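Local coordinates for protein GCN5-related N-acetyltransferase (Sphaerobacter thermophilus, PDB 3TT2) that probably transfers acyl groups, most likely acetyl from acetyl-CoA, as a member of the GCN5-related N-acetyltransferase family, at residues Gly240-Ile249 with Tyr275-Ser286. Residues are numbered along the deposited sequence; the frame is centred on the assembly and turned at random.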
ATOM      1  N   GLY A 240       4.524  11.258   7.701  1.00 54.47           N
ATOM      2  CA  GLY A 240       5.176  11.115   6.422  1.00 48.64           C
ATOM      3  C   GLY A 240       6.494  10.401   6.592  1.00 57.31           C
ATOM      4  O   GLY A 240       7.042  10.270   7.699  1.00 64.23           O
ATOM      5  N   GLN A 241       6.996   9.909   5.476  1.00 54.72           N
ATOM      6  CA  GLN A 241       8.322   9.339   5.434  1.00 60.54           C
ATOM      7  C   GLN A 241       8.939   9.695   4.094  1.00 52.65           C
ATOM      8  O   GLN A 241       8.237  10.111   3.178  1.00 54.89           O
ATOM      9  CB  GLN A 241       8.247   7.829   5.604  1.00 66.02           C
ATOM     10  CG  GLN A 241       7.423   7.191   4.537  1.00 74.93           C
ATOM     11  CD  GLN A 241       7.329   5.703   4.686  1.00 81.91           C
ATOM     12  OE1 GLN A 241       6.524   5.193   5.467  1.00 79.12           O
ATOM     13  NE2 GLN A 241       8.147   4.986   3.925  1.00 87.96           N
ATOM     14  N   GLU A 242      10.251   9.544   3.987  1.00 54.94           N
ATOM     15  CA  GLU A 242      10.951   9.765   2.725  1.00 58.04           C
ATOM     16  C   GLU A 242      11.696   8.508   2.283  1.00 60.30           C
ATOM     17  O   GLU A 242      12.565   8.001   2.982  1.00 57.06           O
ATOM     18  CB  GLU A 242      11.931  10.923   2.854  1.00 50.67           C
ATOM     19  CG  GLU A 242      12.446  11.399   1.534  1.00 66.54           C
ATOM     20  CD  GLU A 242      13.864  11.934   1.598  1.00 80.44           C
ATOM     21  OE1 GLU A 242      14.093  12.967   2.274  1.00 76.19           O
ATOM     22  OE2 GLU A 242      14.746  11.320   0.951  1.00 91.33           O
ATOM     23  N   THR A 243      11.361   7.992   1.116  1.00 69.92           N
ATOM     24  CA  THR A 243      12.100   6.847   0.603  1.00 77.11           C
ATOM     25  C   THR A 243      12.613   7.122  -0.803  1.00 73.37           C
ATOM     26  O   THR A 243      11.833   7.438  -1.700  1.00 79.45           O
ATOM     27  CB  THR A 243      11.244   5.573   0.594  1.00 86.16           C
ATOM     28  OG1 THR A 243      10.878   5.235   1.937  1.00 93.42           O
ATOM     29  CG2 THR A 243      12.020   4.424  -0.009  1.00 85.53           C
ATOM     30  N   ALA A 244      13.922   7.014  -0.982  1.00 68.65           N
ATOM     31  CA  ALA A 244      14.526   7.181  -2.295  1.00 69.51           C
ATOM     32  C   ALA A 244      14.154   8.520  -2.917  1.00 72.44           C
ATOM     33  O   ALA A 244      13.816   8.590  -4.102  1.00 74.74           O
ATOM     34  CB  ALA A 244      14.104   6.040  -3.216  1.00 67.44           C
ATOM     35  N   GLY A 245      14.190   9.574  -2.110  1.00 68.99           N
ATOM     36  CA  GLY A 245      13.883  10.910  -2.594  1.00 67.78           C
ATOM     37  C   GLY A 245      12.439  11.149  -3.000  1.00 68.37           C
ATOM     38  O   GLY A 245      12.143  12.129  -3.693  1.00 63.47           O
ATOM     39  N   LYS A 246      11.544  10.245  -2.593  1.00 66.65           N
ATOM     40  CA  LYS A 246      10.105  10.430  -2.795  1.00 64.39           C
ATOM     41  C   LYS A 246       9.456  10.387  -1.443  1.00 62.10           C
ATOM     42  O   LYS A 246       9.945   9.703  -0.543  1.00 61.80           O
ATOM     43  CB  LYS A 246       9.488   9.357  -3.701  1.00 66.89           C
ATOM     44  CG  LYS A 246       9.982   9.397  -5.117  1.00 78.93           C
ATOM     45  CD  LYS A 246       9.162   8.490  -6.005  1.00 93.80           C
ATOM     46  CE  LYS A 246       7.709   8.952  -6.091  1.00103.07           C
ATOM     47  NZ  LYS A 246       7.030   8.433  -7.332  1.00108.99           N
ATOM     48  N   GLY A 247       8.402  11.171  -1.267  1.00 64.33           N
ATOM     49  CA  GLY A 247       7.653  11.117  -0.022  1.00 63.92           C
ATOM     50  C   GLY A 247       6.532  10.094  -0.017  1.00 57.20           C
ATOM     51  O   GLY A 247       5.891   9.849  -1.037  1.00 58.91           O
ATOM     52  N   TRP A 248       6.261   9.517   1.141  1.00 52.92           N
ATOM     53  CA  TRP A 248       5.078   8.692   1.273  1.00 51.77           C
ATOM     54  C   TRP A 248       4.414   9.035   2.577  1.00 52.21           C
ATOM     55  O   TRP A 248       5.063   9.082   3.627  1.00 57.84           O
ATOM     56  CB  TRP A 248       5.392   7.195   1.220  1.00 57.37           C
ATOM     57  CG  TRP A 248       4.129   6.341   1.317  1.00 58.99           C
ATOM     58  CD1 TRP A 248       3.631   5.736   2.434  1.00 55.62           C
ATOM     59  CD2 TRP A 248       3.204   6.041   0.255  1.00 56.00           C
ATOM     60  NE1 TRP A 248       2.465   5.071   2.133  1.00 58.88           N
ATOM     61  CE2 TRP A 248       2.177   5.247   0.806  1.00 54.81           C
ATOM     62  CE3 TRP A 248       3.143   6.375  -1.104  1.00 55.01           C
ATOM     63  CZ2 TRP A 248       1.108   4.766   0.041  1.00 57.83           C
ATOM     64  CZ3 TRP A 248       2.080   5.898  -1.865  1.00 59.52           C
ATOM     65  CH2 TRP A 248       1.077   5.099  -1.289  1.00 59.03           C
ATOM     66  N   ILE A 249       3.117   9.285   2.505  1.00 50.10           N
ATOM     67  CA  ILE A 249       2.355   9.574   3.705  1.00 57.63           C
ATOM     68  C   ILE A 249       1.488   8.378   4.027  1.00 59.80           C
ATOM     69  O   ILE A 249       0.532   8.070   3.311  1.00 61.48           O
ATOM     70  CB  ILE A 249       1.500  10.859   3.547  1.00 49.31           C
ATOM     71  CG1 ILE A 249       2.400  12.038   3.223  1.00 48.16           C
ATOM     72  CG2 ILE A 249       0.739  11.172   4.808  1.00 44.49           C
ATOM     73  CD1 ILE A 249       1.637  13.257   2.890  1.00 50.90           C
ATOM     74  N   TYR A 275       8.157  18.948   3.114  1.00 51.60           N
ATOM     75  CA  TYR A 275       8.736  18.241   1.981  1.00 52.04           C
ATOM     76  C   TYR A 275       9.279  19.232   0.982  1.00 54.88           C
ATOM     77  O   TYR A 275      10.361  19.035   0.406  1.00 51.79           O
ATOM     78  CB  TYR A 275       7.686  17.393   1.266  1.00 50.18           C
ATOM     79  CG  TYR A 275       7.436  16.034   1.859  1.00 50.71           C
ATOM     80  CD1 TYR A 275       8.426  15.062   1.869  1.00 58.15           C
ATOM     81  CD2 TYR A 275       6.196  15.708   2.372  1.00 44.48           C
ATOM     82  CE1 TYR A 275       8.188  13.803   2.411  1.00 60.41           C
ATOM     83  CE2 TYR A 275       5.950  14.472   2.914  1.00 51.27           C
ATOM     84  CZ  TYR A 275       6.945  13.520   2.941  1.00 56.88           C
ATOM     85  OH  TYR A 275       6.674  12.280   3.474  1.00 56.53           O
ATOM     86  N   TYR A 276       8.504  20.284   0.748  1.00 50.06           N
ATOM     87  CA  TYR A 276       8.888  21.232  -0.271  1.00 49.50           C
ATOM     88  C   TYR A 276      10.166  21.917   0.141  1.00 48.01           C
ATOM     89  O   TYR A 276      11.092  22.031  -0.641  1.00 48.61           O
ATOM     90  CB  TYR A 276       7.815  22.274  -0.537  1.00 49.18           C
ATOM     91  CG  TYR A 276       8.316  23.361  -1.464  1.00 52.83           C
ATOM     92  CD1 TYR A 276       8.405  23.143  -2.849  1.00 50.73           C
ATOM     93  CD2 TYR A 276       8.732  24.601  -0.964  1.00 45.18           C
ATOM     94  CE1 TYR A 276       8.886  24.135  -3.708  1.00 47.30           C
ATOM     95  CE2 TYR A 276       9.213  25.597  -1.818  1.00 45.56           C
ATOM     96  CZ  TYR A 276       9.283  25.350  -3.179  1.00 47.87           C
ATOM     97  OH  TYR A 276       9.746  26.317  -4.013  1.00 49.50           O
ATOM     98  N   ARG A 277      10.243  22.364   1.381  1.00 52.08           N
ATOM     99  CA  ARG A 277      11.404  23.160   1.718  1.00 58.45           C
ATOM    100  C   ARG A 277      12.606  22.276   2.072  1.00 59.09           C
ATOM    101  O   ARG A 277      13.714  22.745   2.283  1.00 67.45           O
ATOM    102  CB  ARG A 277      11.043  24.284   2.705  1.00 54.75           C
ATOM    103  CG  ARG A 277      11.113  23.969   4.155  1.00 60.00           C
ATOM    104  CD  ARG A 277      10.424  25.109   4.899  1.00 68.73           C
ATOM    105  NE  ARG A 277       8.973  24.919   4.966  1.00 78.22           N
ATOM    106  CZ  ARG A 277       8.351  24.273   5.949  1.00 77.36           C
ATOM    107  NH1 ARG A 277       9.042  23.763   6.971  1.00 80.83           N
ATOM    108  NH2 ARG A 277       7.035  24.141   5.914  1.00 72.78           N
ATOM    109  N   ARG A 278      12.351  20.978   2.081  1.00 63.04           N
ATOM    110  CA  ARG A 278      13.370  19.927   2.108  1.00 61.29           C
ATOM    111  C   ARG A 278      13.910  19.548   0.715  1.00 62.75           C
ATOM    112  O   ARG A 278      14.969  18.917   0.579  1.00 67.85           O
ATOM    113  CB  ARG A 278      12.710  18.702   2.703  1.00 58.92           C
ATOM    114  CG  ARG A 278      13.579  17.571   3.012  1.00 55.31           C
ATOM    115  CD  ARG A 278      13.165  17.105   4.370  1.00 64.66           C
ATOM    116  NE  ARG A 278      13.295  15.666   4.520  1.00 65.60           N
ATOM    117  CZ  ARG A 278      13.073  15.027   5.659  1.00 68.19           C
ATOM    118  NH1 ARG A 278      12.725  15.701   6.753  1.00 64.03           N
ATOM    119  NH2 ARG A 278      13.205  13.714   5.706  1.00 70.44           N
ATOM    120  N   GLY A 279      13.157  19.912  -0.318  1.00 59.31           N
ATOM    121  CA  GLY A 279      13.523  19.613  -1.691  1.00 55.84           C
ATOM    122  C   GLY A 279      12.978  18.309  -2.264  1.00 57.77           C
ATOM    123  O   GLY A 279      13.441  17.841  -3.320  1.00 58.50           O
ATOM    124  N   VAL A 280      12.002  17.701  -1.587  1.00 58.09           N
ATOM    125  CA  VAL A 280      11.398  16.480  -2.132  1.00 56.00           C
ATOM    126  C   VAL A 280      10.356  16.838  -3.181  1.00 57.62           C
ATOM    127  O   VAL A 280       9.417  17.579  -2.903  1.00 56.17           O
ATOM    128  CB  VAL A 280      10.774  15.597  -1.055  1.00 49.20           C
ATOM    129  CG1 VAL A 280       9.963  14.510  -1.688  1.00 47.58           C
ATOM    130  CG2 VAL A 280      11.855  14.997  -0.183  1.00 46.46           C
ATOM    131  N   ARG A 281      10.532  16.331  -4.394  1.00 54.37           N
ATOM    132  CA  ARG A 281       9.688  16.765  -5.489  1.00 50.09           C
ATOM    133  C   ARG A 281       8.324  16.099  -5.470  1.00 56.33           C
ATOM    134  O   ARG A 281       7.311  16.753  -5.694  1.00 58.03           O
ATOM    135  CB  ARG A 281      10.381  16.546  -6.831  1.00 52.81           C
ATOM    136  CG  ARG A 281       9.543  16.970  -8.001  1.00 56.24           C
ATOM    137  CD  ARG A 281      10.390  17.557  -9.088  1.00 50.11           C
ATOM    138  NE  ARG A 281       9.575  18.083 -10.183  1.00 48.49           N
ATOM    139  CZ  ARG A 281       9.216  17.370 -11.244  1.00 48.56           C
ATOM    140  NH1 ARG A 281       9.598  16.101 -11.340  1.00 49.04           N
ATOM    141  NH2 ARG A 281       8.490  17.926 -12.210  1.00 49.44           N
ATOM    142  N   GLU A 282       8.299  14.803  -5.193  1.00 53.77           N
ATOM    143  CA  GLU A 282       7.062  14.062  -5.301  1.00 56.03           C
ATOM    144  C   GLU A 282       6.666  13.400  -4.000  1.00 63.86           C
ATOM    145  O   GLU A 282       7.474  12.734  -3.350  1.00 68.03           O
ATOM    146  CB  GLU A 282       7.144  13.023  -6.414  1.00 63.01           C
ATOM    147  CG  GLU A 282       7.284  13.642  -7.784  1.00 79.91           C
ATOM    148  CD  GLU A 282       7.623  12.634  -8.875  1.00 95.50           C
ATOM    149  OE1 GLU A 282       7.670  11.413  -8.586  1.00 98.43           O
ATOM    150  OE2 GLU A 282       7.842  13.076 -10.033  1.00101.91           O
ATOM    151  N   VAL A 283       5.403  13.613  -3.635  1.00 61.09           N
ATOM    152  CA  VAL A 283       4.754  12.939  -2.517  1.00 51.87           C
ATOM    153  C   VAL A 283       3.509  12.179  -2.994  1.00 52.19           C
ATOM    154  O   VAL A 283       2.761  12.627  -3.872  1.00 47.64           O
ATOM    155  CB  VAL A 283       4.358  13.926  -1.420  1.00 45.20           C
ATOM    156  CG1 VAL A 283       3.806  13.170  -0.220  1.00 36.14           C
ATOM    157  CG2 VAL A 283       5.565  14.781  -1.025  1.00 41.01           C
ATOM    158  N   GLU A 284       3.320  11.003  -2.425  1.00 49.92           N
ATOM    159  CA  GLU A 284       2.195  10.174  -2.763  1.00 53.34           C
ATOM    160  C   GLU A 284       1.596   9.659  -1.483  1.00 53.43           C
ATOM    161  O   GLU A 284       2.253   9.625  -0.445  1.00 60.80           O
ATOM    162  CB  GLU A 284       2.637   8.986  -3.615  1.00 61.56           C
ATOM    163  CG  GLU A 284       3.093   9.361  -5.008  1.00 70.72           C
ATOM    164  CD  GLU A 284       3.671   8.192  -5.771  1.00 76.74           C
ATOM    165  OE1 GLU A 284       4.096   7.206  -5.129  1.00 83.14           O
ATOM    166  OE2 GLU A 284       3.710   8.268  -7.015  1.00 76.25           O
ATOM    167  N   LEU A 285       0.337   9.260  -1.571  1.00 47.88           N
ATOM    168  CA  LEU A 285      -0.304   8.502  -0.523  1.00 43.46           C
ATOM    169  C   LEU A 285      -1.440   7.704  -1.126  1.00 52.86           C
ATOM    170  O   LEU A 285      -1.715   7.770  -2.325  1.00 54.02           O
ATOM    171  CB  LEU A 285      -0.807   9.413   0.596  1.00 41.53           C
ATOM    172  CG  LEU A 285      -1.821  10.504   0.260  1.00 43.35           C
ATOM    173  CD1 LEU A 285      -3.235   9.959   0.196  1.00 50.01           C
ATOM    174  CD2 LEU A 285      -1.744  11.607   1.282  1.00 44.80           C
ATOM    175  N   SER A 286      -2.121   6.972  -0.267  1.00 54.75           N
ATOM    176  CA  SER A 286      -3.088   6.014  -0.724  1.00 56.22           C
ATOM    177  C   SER A 286      -4.368   6.125   0.113  1.00 54.36           C
ATOM    178  O   SER A 286      -4.312   6.248   1.337  1.00 46.61           O
ATOM    179  CB  SER A 286      -2.460   4.631  -0.614  1.00 60.07           C
ATOM    180  OG  SER A 286      -3.362   3.640  -1.021  1.00 73.72           O
TER
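G247 and E284 join strands 246-249 and 282-286 side by side, running the same way. G247 N donates to E282 O at 2.8 Å. E284 then uses both its backbone groups: its N donates to G247 O, and its O accepts from I249 N.

Y275, on the last turn of helix 263-278, adds a side-chain bond. Its OH donates to Q241 O at 2.7 Å. The same oxygen takes W248 N, its hairpin partner, from the opposite face of the carbonyl plane. The ring passes close to G247, with CE1 3.7 Å from G247 CA.

The segments belong to a beta-alpha-beta unit: strand 246-254, helix 263-278, strand 282-290, in the GNAT fold. The helix ends in a Schellman motif at G279. I249, V283 and L285 point to the helix side and pack there with L268 and F272. I249 CD1 lies 3.8 Å from V283 CG1.

W248, K246, E282 and E284 lie on the other face. The W248 indole reaches across the neighbouring strand because its chi1 of -178° swings CG away from the backbone N. L285 CA sits over its six-membered ring in a CH-pi contact, 3.8 Å from the centroid. S286 CB touches CZ2.

Charges complete the contact. K246 NZ bridges E282 OE1 and E284 OE2, both at 3.3 Å and weak as hydrogen bonds; K307 also pairs with E284. R278 NE makes a long salt bridge of 3.6 Å to E242 OE1, while its terminal nitrogens bind D219 and E221.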